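Putative sulfatase yidJ (Bacteroides fragilis, PDB 2QZU) probably hydrolyses sulfate esters as a metal-dependent, arylsulfatase-like member of the sulfatase family. Local coordinates at residues L59-I70 / M334-W342. Numbering follows the deposited sequence.
Sequences LASEGINFTNAI and MRIPMILSW
Ile339 overlaps the end of helix 54-61 with its CG2 branch, which sits 3.7 Å from Ala60 CA and 3.9 Å from Leu59 CG. Its other branch, CG1, meets Asn65 ND2 of the neighbouring strand at 3.7 Å, the two side chains crossing at a slant; chi1 of -60° sets CG1 beside the backbone N and CG2 beside the carbonyl carbon. Beyond Gly63 the chain runs antiparallel to 338-341, the short axes making 160°. Ile64 and Leu340 form the hydrogen-bonded pair, with Ile64 N to Leu340 O at 2.7 Å, and Phe66 N continues the pattern to Met338 O. Strand 64-66 lies between 338-341 and 349-352, the latter at the margin of the mixed sheet of the alkaline phosphatase-like sulfatase fold. A type I turn from Phe66 to Ala69 interrupts the regular pairing, and water 2 joins Phe66 O to Met338 N. Ala69 CB then presses on Met338 CB at 3.3 Å, tighter than usual carbon contact. Ala69 O takes two donors: Ile336 N from above the carbonyl plane, and Arg335 NH2 on an in-plane lone pair at 2.9 Å. The Arg335 chain, bent at chi2 and chi3, lays one guanidinium face against Thr67 C and Asn68 CA, while NH1 forms a salt bridge with Asp41.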
loop_
_atom_site.group_PDB
_atom_site.type_symbol
_atom_site.label_atom_id
_atom_site.label_comp_id
_atom_site.label_asym_id
_atom_site.label_seq_id
_atom_site.Cartn_x
_atom_site.Cartn_y
_atom_site.Cartn_z
ATOM N N LEU A 59 21.882 22.082 -12.545
ATOM C CA LEU A 59 23.066 21.663 -11.807
ATOM C C LEU A 59 24.069 21.035 -12.771
ATOM O O LEU A 59 25.267 21.320 -12.713
ATOM C CB LEU A 59 22.683 20.645 -10.730
ATOM C CG LEU A 59 23.805 20.159 -9.817
ATOM C CD1 LEU A 59 24.344 21.329 -8.998
ATOM C CD2 LEU A 59 23.269 19.066 -8.907
ATOM N N ALA A 60 23.568 20.185 -13.659
ATOM C CA ALA A 60 24.411 19.512 -14.640
ATOM C C ALA A 60 25.099 20.514 -15.558
ATOM O O ALA A 60 26.268 20.353 -15.898
ATOM C CB ALA A 60 23.578 18.550 -15.467
ATOM N N SER A 61 24.368 21.550 -15.955
ATOM C CA SER A 61 24.914 22.569 -16.849
ATOM C C SER A 61 26.029 23.367 -16.186
ATOM O O SER A 61 26.851 23.983 -16.865
ATOM C CB SER A 61 23.811 23.532 -17.299
ATOM O OG SER A 61 23.451 24.405 -16.245
ATOM N N GLU A 62 26.052 23.368 -14.859
ATOM C CA GLU A 62 27.079 24.097 -14.126
ATOM C C GLU A 62 28.202 23.158 -13.696
ATOM O O GLU A 62 29.148 23.573 -13.026
ATOM C CB GLU A 62 26.469 24.775 -12.898
ATOM C CG GLU A 62 25.358 25.762 -13.226
ATOM C CD GLU A 62 24.903 26.554 -12.016
ATOM O OE1 GLU A 62 25.685 27.396 -11.526
ATOM O OE2 GLU A 62 23.765 26.332 -11.551
ATOM N N GLY A 63 28.093 21.894 -14.096
ATOM C CA GLY A 63 29.100 20.913 -13.737
ATOM C C GLY A 63 29.254 19.788 -14.745
ATOM O O GLY A 63 29.317 20.024 -15.951
ATOM N N ILE A 64 29.301 18.557 -14.246
ATOM C CA ILE A 64 29.472 17.387 -15.101
ATOM C C ILE A 64 28.345 16.382 -14.901
ATOM O O ILE A 64 27.891 16.151 -13.779
ATOM C CB ILE A 64 30.786 16.654 -14.782
ATOM C CG1 ILE A 64 31.944 17.647 -14.718
ATOM C CG2 ILE A 64 31.052 15.591 -15.844
ATOM C CD1 ILE A 64 33.147 17.111 -13.964
ATOM N N ASN A 65 27.914 15.773 -15.999
ATOM C CA ASN A 65 26.861 14.774 -15.959
ATOM C C ASN A 65 27.493 13.460 -16.418
ATOM O O ASN A 65 27.823 13.303 -17.595
ATOM C CB ASN A 65 25.720 15.178 -16.901
ATOM C CG ASN A 65 24.489 14.299 -16.752
ATOM O OD1 ASN A 65 23.532 14.420 -17.514
ATOM N ND2 ASN A 65 24.508 13.412 -15.765
ATOM N N PHE A 66 27.688 12.531 -15.486
ATOM C CA PHE A 66 28.278 11.237 -15.809
ATOM C C PHE A 66 27.177 10.288 -16.263
ATOM O O PHE A 66 26.524 9.635 -15.448
ATOM C CB PHE A 66 29.017 10.682 -14.587
ATOM C CG PHE A 66 30.283 11.425 -14.261
ATOM C CD1 PHE A 66 31.411 11.287 -15.069
ATOM C CD2 PHE A 66 30.350 12.268 -13.153
ATOM C CE1 PHE A 66 32.594 11.980 -14.778
ATOM C CE2 PHE A 66 31.526 12.966 -12.854
ATOM C CZ PHE A 66 32.649 12.819 -13.667
ATOM N N THR A 67 26.985 10.217 -17.579
ATOM C CA THR A 67 25.934 9.399 -18.174
ATOM C C THR A 67 26.122 7.881 -18.217
ATOM O O THR A 67 25.234 7.173 -18.694
ATOM C CB THR A 67 25.616 9.891 -19.599
ATOM O OG1 THR A 67 26.819 9.925 -20.370
ATOM C CG2 THR A 67 25.003 11.289 -19.554
ATOM N N ASN A 68 27.262 7.384 -17.738
ATOM C CA ASN A 68 27.504 5.936 -17.701
ATOM C C ASN A 68 27.764 5.447 -16.273
ATOM O O ASN A 68 28.266 4.340 -16.080
ATOM C CB ASN A 68 28.713 5.537 -18.564
ATOM C CG ASN A 68 28.470 5.723 -20.049
ATOM O OD1 ASN A 68 27.382 5.457 -20.553
ATOM N ND2 ASN A 68 29.501 6.160 -20.761
ATOM N N ALA A 69 27.427 6.262 -15.278
ATOM C CA ALA A 69 27.654 5.889 -13.874
ATOM C C ALA A 69 26.820 4.690 -13.432
ATOM O O ALA A 69 25.667 4.553 -13.831
ATOM C CB ALA A 69 27.362 7.076 -12.965
ATOM N N ILE A 70 27.399 3.829 -12.596
ATOM C CA ILE A 70 26.685 2.644 -12.117
ATOM C C ILE A 70 26.885 2.359 -10.628
ATOM O O ILE A 70 27.689 3.003 -9.957
ATOM C CB ILE A 70 27.122 1.370 -12.900
ATOM C CG1 ILE A 70 28.619 1.109 -12.716
ATOM C CG2 ILE A 70 26.844 1.537 -14.387
ATOM C CD1 ILE A 70 28.955 0.228 -11.522
HETATM N N MSE A 334 21.454 -1.242 -12.563
HETATM C CA MSE A 334 22.797 -0.738 -12.274
HETATM C C MSE A 334 23.028 0.754 -12.542
HETATM O O MSE A 334 23.746 1.409 -11.790
HETATM C CB MSE A 334 23.848 -1.536 -13.064
HETATM C CG MSE A 334 23.971 -3.011 -12.684
HETATM SE SE MSE A 334 25.493 -3.861 -13.584
HETATM C CE MSE A 334 26.906 -3.059 -12.533
ATOM N N ARG A 335 22.438 1.290 -13.607
ATOM C CA ARG A 335 22.640 2.696 -13.952
ATOM C C ARG A 335 22.034 3.682 -12.958
ATOM O O ARG A 335 20.853 3.600 -12.611
ATOM C CB ARG A 335 22.115 2.969 -15.366
ATOM C CG ARG A 335 23.056 2.490 -16.463
ATOM C CD ARG A 335 24.078 3.565 -16.814
ATOM N NE ARG A 335 23.395 4.749 -17.323
ATOM C CZ ARG A 335 23.332 5.923 -16.701
ATOM N NH1 ARG A 335 22.665 6.924 -17.257
ATOM N NH2 ARG A 335 23.951 6.108 -15.542
ATOM N N ILE A 336 22.865 4.613 -12.499
ATOM C CA ILE A 336 22.450 5.630 -11.545
ATOM C C ILE A 336 22.860 7.020 -12.005
ATOM O O ILE A 336 23.778 7.180 -12.819
ATOM C CB ILE A 336 23.094 5.406 -10.149
ATOM C CG1 ILE A 336 24.622 5.386 -10.277
ATOM C CG2 ILE A 336 22.594 4.112 -9.543
ATOM C CD1 ILE A 336 25.366 5.400 -8.939
ATOM N N PRO A 337 22.153 8.049 -11.517
ATOM C CA PRO A 337 22.509 9.411 -11.906
ATOM C C PRO A 337 23.807 9.734 -11.178
ATOM O O PRO A 337 24.107 9.144 -10.135
ATOM C CB PRO A 337 21.337 10.236 -11.391
ATOM C CG PRO A 337 20.910 9.484 -10.173
ATOM C CD PRO A 337 20.958 8.046 -10.658
HETATM N N MSE A 338 24.574 10.661 -11.729
HETATM C CA MSE A 338 25.837 11.056 -11.131
HETATM C C MSE A 338 26.183 12.416 -11.709
HETATM O O MSE A 338 26.812 12.516 -12.764
HETATM C CB MSE A 338 26.921 10.031 -11.482
HETATM C CG MSE A 338 28.302 10.319 -10.934
HETATM SE SE MSE A 338 28.455 10.034 -9.030
HETATM C CE MSE A 338 28.382 8.084 -8.988
ATOM N N ILE A 339 25.731 13.457 -11.019
ATOM C CA ILE A 339 25.967 14.837 -11.419
ATOM C C ILE A 339 26.854 15.475 -10.359
ATOM O O ILE A 339 26.586 15.355 -9.163
ATOM C CB ILE A 339 24.641 15.625 -11.504
ATOM C CG1 ILE A 339 23.716 14.984 -12.538
ATOM C CG2 ILE A 339 24.918 17.079 -11.878
ATOM C CD1 ILE A 339 22.338 15.598 -12.583
ATOM N N LEU A 340 27.908 16.152 -10.795
ATOM C CA LEU A 340 28.825 16.785 -9.861
ATOM C C LEU A 340 29.193 18.192 -10.318
ATOM O O LEU A 340 29.420 18.436 -11.505
ATOM C CB LEU A 340 30.085 15.922 -9.723
ATOM C CG LEU A 340 31.114 16.225 -8.629
ATOM C CD1 LEU A 340 31.959 14.985 -8.392
ATOM C CD2 LEU A 340 31.989 17.406 -9.027
ATOM N N SER A 341 29.230 19.120 -9.370
ATOM C CA SER A 341 29.595 20.491 -9.677
ATOM C C SER A 341 30.580 21.003 -8.637
ATOM O O SER A 341 30.548 20.600 -7.477
ATOM C CB SER A 341 28.358 21.398 -9.703
ATOM O OG SER A 341 27.795 21.545 -8.412
ATOM N N TRP A 342 31.467 21.884 -9.084
ATOM C CA TRP A 342 32.475 22.515 -8.240
ATOM C C TRP A 342 33.017 23.630 -9.128
ATOM O O TRP A 342 34.107 23.521 -9.694
ATOM C CB TRP A 342 33.592 21.527 -7.874
ATOM C CG TRP A 342 34.597 22.107 -6.904
ATOM C CD1 TRP A 342 34.470 23.261 -6.182
ATOM C CD2 TRP A 342 35.872 21.554 -6.551
ATOM N NE1 TRP A 342 35.587 23.462 -5.402
ATOM C CE2 TRP A 342 36.464 22.428 -5.609
ATOM C CE3 TRP A 342 36.575 20.401 -6.938
ATOM C CZ2 TRP A 342 37.723 22.188 -5.048
ATOM C CZ3 TRP A 342 37.828 20.163 -6.377
ATOM C CH2 TRP A 342 38.389 21.054 -5.442
HETATM O O HOH W 1 31.512 22.840 -11.849
HETATM O O HOH W 2 24.269 11.073 -14.524
#